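Local coordinates for kallistatin (Homo sapiens, PDB 6F4V), which inhibits the serine protease tissue kallikrein by forming a stable equimolar complex with it, being cleaved at its reactive site in the process, at residues A[10-21]-A[241-252]. Numbering follows the deposited sequence.
Sequences ADFAFRFYYLIA and REIEEVLTPEML. With EDO (1,2-ethanediol), chain F.
F14 projects from helix 6-23 and sets its ring against L247, T248 and P249, where the chain enters helix 249-258. Its CB already sits 3.6 Å from the carbonyl O of L247, and the CG lies near that same oxygen. From there the ring splits its neighbours: CD1 and CE1 run along L247, with CE1 3.6 Å from the leucine CG, while CD2 packs on the P249 ring at CD, 3.7 Å away. The T248 carbonyl carbon lies over one face, offset toward the rim, and at the far end CZ meets CD2 of L252 edge-on. One turn earlier on the helix, A10 CB rests on the proline CG.

The next turns of the helix change to polar contacts. Y17, its CG anti to the backbone N (chi1 -179°), donates from OH to E244 OE2 at 2.5 Å, on the anti side and somewhat out of the carboxylate plane, which is turned 69° from the ring. Y18 OH donates to E245 OE1 at 2.7 Å, on the syn side, again out of plane. R241 is salt-bridged to both glutamates, NH1 to E244 OE1 and NH2 to E245 OE2, the second hydrogen bond being weak because it is strongly bent. A water links E244 OE1 to the A21 carbonyl, and another joins the carbonyl oxygens of F14 and L247. E244 OE2 also forms a salt bridge to a basic side chain of another protein chain. With an alanine at E244, the Y17 hydroxyl would probably lose its acceptor, and R241 NH1 and that basic side chain a carboxylate mate.

The contact thus ties the N-terminal helix of the serpin fold to the junction between helices 240-244 and 249-258: greasy at the P249 end, charged at the other, where R241 probably offsets part of the charge of the two glutamates and the other chain's basic group helps at E244.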
loop_
_atom_site.group_PDB
_atom_site.type_symbol
_atom_site.label_atom_id
_atom_site.label_comp_id
_atom_site.label_asym_id
_atom_site.label_seq_id
_atom_site.Cartn_x
_atom_site.Cartn_y
_atom_site.Cartn_z
ATOM N N ALA A 10 2.626 9.785 3.469
ATOM C CA ALA A 10 3.795 9.569 2.614
ATOM C C ALA A 10 5.034 9.228 3.449
ATOM O O ALA A 10 5.814 8.367 3.067
ATOM C CB ALA A 10 4.055 10.774 1.735
ATOM N N ASP A 11 5.200 9.908 4.581
ATOM C CA ASP A 11 6.300 9.626 5.512
ATOM C C ASP A 11 6.238 8.194 5.950
ATOM O O ASP A 11 7.247 7.516 5.945
ATOM C CB ASP A 11 6.236 10.588 6.723
ATOM C CG ASP A 11 7.201 10.215 7.864
ATOM O OD1 ASP A 11 8.397 10.445 7.667
ATOM O OD2 ASP A 11 6.763 9.689 8.939
ATOM N N PHE A 12 5.059 7.737 6.382
ATOM C CA PHE A 12 4.907 6.345 6.779
ATOM C C PHE A 12 5.246 5.387 5.642
ATOM O O PHE A 12 5.971 4.395 5.851
ATOM C CB PHE A 12 3.507 6.062 7.288
ATOM C CG PHE A 12 3.311 4.652 7.696
ATOM C CD1 PHE A 12 3.880 4.182 8.874
ATOM C CD2 PHE A 12 2.635 3.767 6.891
ATOM C CE1 PHE A 12 3.753 2.858 9.256
ATOM C CE2 PHE A 12 2.499 2.433 7.274
ATOM C CZ PHE A 12 3.046 1.985 8.480
ATOM N N ALA A 13 4.700 5.682 4.446
ATOM C CA ALA A 13 4.964 4.840 3.255
ATOM C C ALA A 13 6.431 4.559 3.037
ATOM O O ALA A 13 6.855 3.389 2.918
ATOM C CB ALA A 13 4.389 5.466 2.015
ATOM N N PHE A 14 7.217 5.627 3.040
ATOM C CA PHE A 14 8.643 5.501 2.775
ATOM C C PHE A 14 9.465 4.955 3.955
ATOM O O PHE A 14 10.466 4.279 3.734
ATOM C CB PHE A 14 9.201 6.784 2.168
ATOM C CG PHE A 14 8.683 7.024 0.762
ATOM C CD1 PHE A 14 9.133 6.240 -0.298
ATOM C CD2 PHE A 14 7.702 7.975 0.505
ATOM C CE1 PHE A 14 8.632 6.410 -1.591
ATOM C CE2 PHE A 14 7.185 8.136 -0.793
ATOM C CZ PHE A 14 7.665 7.371 -1.836
ATOM N N ARG A 15 9.008 5.188 5.181
ATOM C CA ARG A 15 9.618 4.553 6.361
ATOM C C ARG A 15 9.417 3.041 6.326
ATOM O O ARG A 15 10.366 2.274 6.609
ATOM C CB ARG A 15 9.080 5.143 7.671
ATOM C CG ARG A 15 9.757 6.460 8.087
ATOM C CD ARG A 15 9.443 6.830 9.527
ATOM N NE ARG A 15 8.062 7.220 9.657
ATOM C CZ ARG A 15 7.117 6.631 10.393
ATOM N NH1 ARG A 15 7.353 5.599 11.198
ATOM N NH2 ARG A 15 5.891 7.139 10.337
ATOM N N PHE A 16 8.192 2.603 5.983
ATOM C CA PHE A 16 7.890 1.180 5.914
ATOM C C PHE A 16 8.735 0.519 4.824
ATOM O O PHE A 16 9.355 -0.525 5.050
ATOM C CB PHE A 16 6.396 0.927 5.694
ATOM C CG PHE A 16 5.990 -0.510 5.844
ATOM C CD1 PHE A 16 6.083 -1.403 4.769
ATOM C CD2 PHE A 16 5.478 -0.973 7.029
ATOM C CE1 PHE A 16 5.720 -2.725 4.904
ATOM C CE2 PHE A 16 5.092 -2.306 7.171
ATOM C CZ PHE A 16 5.206 -3.187 6.102
ATOM N N TYR A 17 8.748 1.123 3.649
ATOM C CA TYR A 17 9.546 0.616 2.514
ATOM C C TYR A 17 11.007 0.462 2.954
ATOM O O TYR A 17 11.657 -0.564 2.716
ATOM C CB TYR A 17 9.426 1.519 1.279
ATOM C CG TYR A 17 10.230 0.938 0.158
ATOM C CD1 TYR A 17 9.720 -0.048 -0.639
ATOM C CD2 TYR A 17 11.575 1.254 0.024
ATOM C CE1 TYR A 17 10.509 -0.673 -1.606
ATOM C CE2 TYR A 17 12.400 0.617 -0.903
ATOM C CZ TYR A 17 11.868 -0.339 -1.726
ATOM O OH TYR A 17 12.711 -0.987 -2.638
ATOM N N TYR A 18 11.542 1.517 3.531
ATOM C CA TYR A 18 12.968 1.514 3.883
ATOM C C TYR A 18 13.320 0.363 4.833
ATOM O O TYR A 18 14.347 -0.289 4.669
ATOM C CB TYR A 18 13.378 2.824 4.498
ATOM C CG TYR A 18 14.874 2.898 4.745
ATOM C CD1 TYR A 18 15.735 3.314 3.728
ATOM C CD2 TYR A 18 15.422 2.551 5.976
ATOM C CE1 TYR A 18 17.107 3.400 3.943
ATOM C CE2 TYR A 18 16.807 2.635 6.202
ATOM C CZ TYR A 18 17.634 3.068 5.177
ATOM O OH TYR A 18 19.012 3.167 5.337
ATOM N N LEU A 19 12.463 0.125 5.812
ATOM C CA LEU A 19 12.669 -0.957 6.796
ATOM C C LEU A 19 12.679 -2.317 6.083
ATOM O O LEU A 19 13.603 -3.118 6.272
ATOM C CB LEU A 19 11.597 -0.912 7.890
ATOM C CG LEU A 19 11.642 -2.030 8.974
ATOM C CD1 LEU A 19 10.838 -1.664 10.196
ATOM C CD2 LEU A 19 11.069 -3.342 8.501
ATOM N N ILE A 20 11.699 -2.556 5.208
ATOM C CA ILE A 20 11.614 -3.833 4.500
ATOM C C ILE A 20 12.827 -4.025 3.598
ATOM O O ILE A 20 13.439 -5.098 3.571
ATOM C CB ILE A 20 10.346 -3.950 3.590
ATOM C CG1 ILE A 20 9.060 -3.735 4.399
ATOM C CG2 ILE A 20 10.292 -5.313 2.891
ATOM C CD1 ILE A 20 8.868 -4.673 5.563
ATOM N N ALA A 21 13.156 -2.994 2.851
ATOM C CA ALA A 21 14.264 -3.059 1.889
ATOM C C ALA A 21 15.604 -3.276 2.576
ATOM O O ALA A 21 16.492 -3.918 2.032
ATOM C CB ALA A 21 14.316 -1.800 1.056
ATOM N N ARG A 241 20.494 0.115 -4.025
ATOM C CA ARG A 241 20.628 0.599 -2.646
ATOM C C ARG A 241 20.830 2.095 -2.542
ATOM O O ARG A 241 20.279 2.720 -1.618
ATOM C CB ARG A 241 21.736 -0.122 -1.841
ATOM C CG ARG A 241 21.285 -1.422 -1.186
ATOM C CD ARG A 241 20.079 -1.252 -0.264
ATOM N NE ARG A 241 20.335 -0.454 0.941
ATOM C CZ ARG A 241 19.391 0.048 1.747
ATOM N NH1 ARG A 241 18.097 -0.105 1.471
ATOM N NH2 ARG A 241 19.753 0.727 2.837
ATOM N N GLU A 242 21.593 2.671 -3.466
ATOM C CA GLU A 242 21.840 4.115 -3.456
ATOM C C GLU A 242 20.542 4.937 -3.620
ATOM O O GLU A 242 20.344 6.011 -3.007
ATOM C CB GLU A 242 22.817 4.525 -4.560
ATOM C CG GLU A 242 24.174 3.827 -4.444
ATOM C CD GLU A 242 25.337 4.625 -5.024
ATOM O OE1 GLU A 242 26.491 4.171 -4.806
ATOM O OE2 GLU A 242 25.128 5.700 -5.663
ATOM N N ILE A 243 19.639 4.421 -4.439
ATOM C CA ILE A 243 18.370 5.096 -4.636
ATOM C C ILE A 243 17.460 4.886 -3.432
ATOM O O ILE A 243 16.788 5.827 -2.958
ATOM C CB ILE A 243 17.707 4.613 -5.940
ATOM C CG1 ILE A 243 18.622 4.871 -7.155
ATOM C CG2 ILE A 243 16.373 5.276 -6.111
ATOM C CD1 ILE A 243 19.113 6.288 -7.294
ATOM N N GLU A 244 17.470 3.674 -2.887
ATOM C CA GLU A 244 16.660 3.396 -1.694
ATOM C C GLU A 244 17.035 4.306 -0.516
ATOM O O GLU A 244 16.151 4.736 0.244
ATOM C CB GLU A 244 16.758 1.915 -1.320
ATOM C CG GLU A 244 16.042 1.001 -2.308
ATOM C CD GLU A 244 16.127 -0.476 -1.947
ATOM O OE1 GLU A 244 17.126 -0.889 -1.342
ATOM O OE2 GLU A 244 15.218 -1.251 -2.278
ATOM N N GLU A 245 18.331 4.647 -0.391
ATOM C CA GLU A 245 18.817 5.528 0.696
ATOM C C GLU A 245 18.250 6.922 0.615
ATOM O O GLU A 245 18.207 7.594 1.617
ATOM C CB GLU A 245 20.338 5.675 0.731
ATOM C CG GLU A 245 21.096 4.415 1.064
ATOM C CD GLU A 245 21.020 3.964 2.503
ATOM O OE1 GLU A 245 20.319 4.539 3.378
ATOM O OE2 GLU A 245 21.733 2.971 2.744
ATOM N N VAL A 246 17.804 7.347 -0.565
ATOM C CA VAL A 246 17.254 8.681 -0.742
ATOM C C VAL A 246 15.765 8.668 -1.127
ATOM O O VAL A 246 15.220 9.717 -1.516
ATOM C CB VAL A 246 18.089 9.504 -1.770
ATOM C CG1 VAL A 246 19.519 9.711 -1.253
ATOM C CG2 VAL A 246 18.084 8.886 -3.158
ATOM N N LEU A 247 15.110 7.503 -1.024
ATOM C CA LEU A 247 13.709 7.395 -1.429
ATOM C C LEU A 247 12.794 7.942 -0.299
ATOM O O LEU A 247 12.478 7.234 0.683
ATOM C CB LEU A 247 13.388 5.958 -1.771
ATOM C CG LEU A 247 12.083 5.755 -2.522
ATOM C CD1 LEU A 247 12.132 6.254 -3.957
ATOM C CD2 LEU A 247 11.722 4.281 -2.485
ATOM N N THR A 248 12.417 9.214 -0.436
ATOM C CA THR A 248 11.661 9.931 0.568
ATOM C C THR A 248 10.489 10.639 -0.097
ATOM O O THR A 248 10.474 10.810 -1.308
ATOM C CB THR A 248 12.522 11.045 1.208
ATOM O OG1 THR A 248 12.944 11.941 0.167
ATOM C CG2 THR A 248 13.736 10.467 1.924
ATOM N N PRO A 249 9.527 11.113 0.701
ATOM C CA PRO A 249 8.464 11.950 0.098
ATOM C C PRO A 249 9.017 13.157 -0.639
ATOM O O PRO A 249 8.544 13.465 -1.735
ATOM C CB PRO A 249 7.630 12.386 1.303
ATOM C CG PRO A 249 7.864 11.328 2.301
ATOM C CD PRO A 249 9.313 10.924 2.138
ATOM N N GLU A 250 10.073 13.764 -0.092
ATOM C CA GLU A 250 10.702 14.921 -0.715
ATOM C C GLU A 250 11.321 14.569 -2.066
ATOM O O GLU A 250 11.215 15.339 -3.011
ATOM C CB GLU A 250 11.756 15.564 0.221
ATOM C CG GLU A 250 11.155 16.141 1.498
ATOM C CD GLU A 250 10.698 15.103 2.533
ATOM O OE1 GLU A 250 11.173 13.934 2.530
ATOM O OE2 GLU A 250 9.850 15.475 3.383
ATOM N N MET A 251 11.926 13.389 -2.181
ATOM C CA MET A 251 12.490 12.969 -3.450
ATOM C C MET A 251 11.380 12.690 -4.483
ATOM O O MET A 251 11.512 13.081 -5.651
ATOM C CB MET A 251 13.364 11.739 -3.286
ATOM C CG MET A 251 14.189 11.360 -4.493
ATOM S SD MET A 251 15.251 12.694 -5.055
ATOM C CE MET A 251 16.426 12.797 -3.717
ATOM N N LEU A 252 10.299 12.034 -4.051
ATOM C CA LEU A 252 9.174 11.778 -4.962
ATOM C C LEU A 252 8.634 13.110 -5.513
ATOM O O LEU A 252 8.387 13.232 -6.704
ATOM C CB LEU A 252 8.068 11.005 -4.249
ATOM C CG LEU A 252 6.905 10.577 -5.160
ATOM C CD1 LEU A 252 7.389 9.548 -6.186
ATOM C CD2 LEU A 252 5.771 10.058 -4.293
HETATM C C1 EDO F . 15.928 6.730 3.955
HETATM O O1 EDO F . 16.136 8.085 4.354
HETATM C C2 EDO F . 14.830 6.691 2.902
HETATM O O2 EDO F . 13.558 6.706 3.548
HETATM O O HOH W 1 11.982 4.561 1.374
HETATM O O HOH W 2 17.315 -3.432 -0.510
#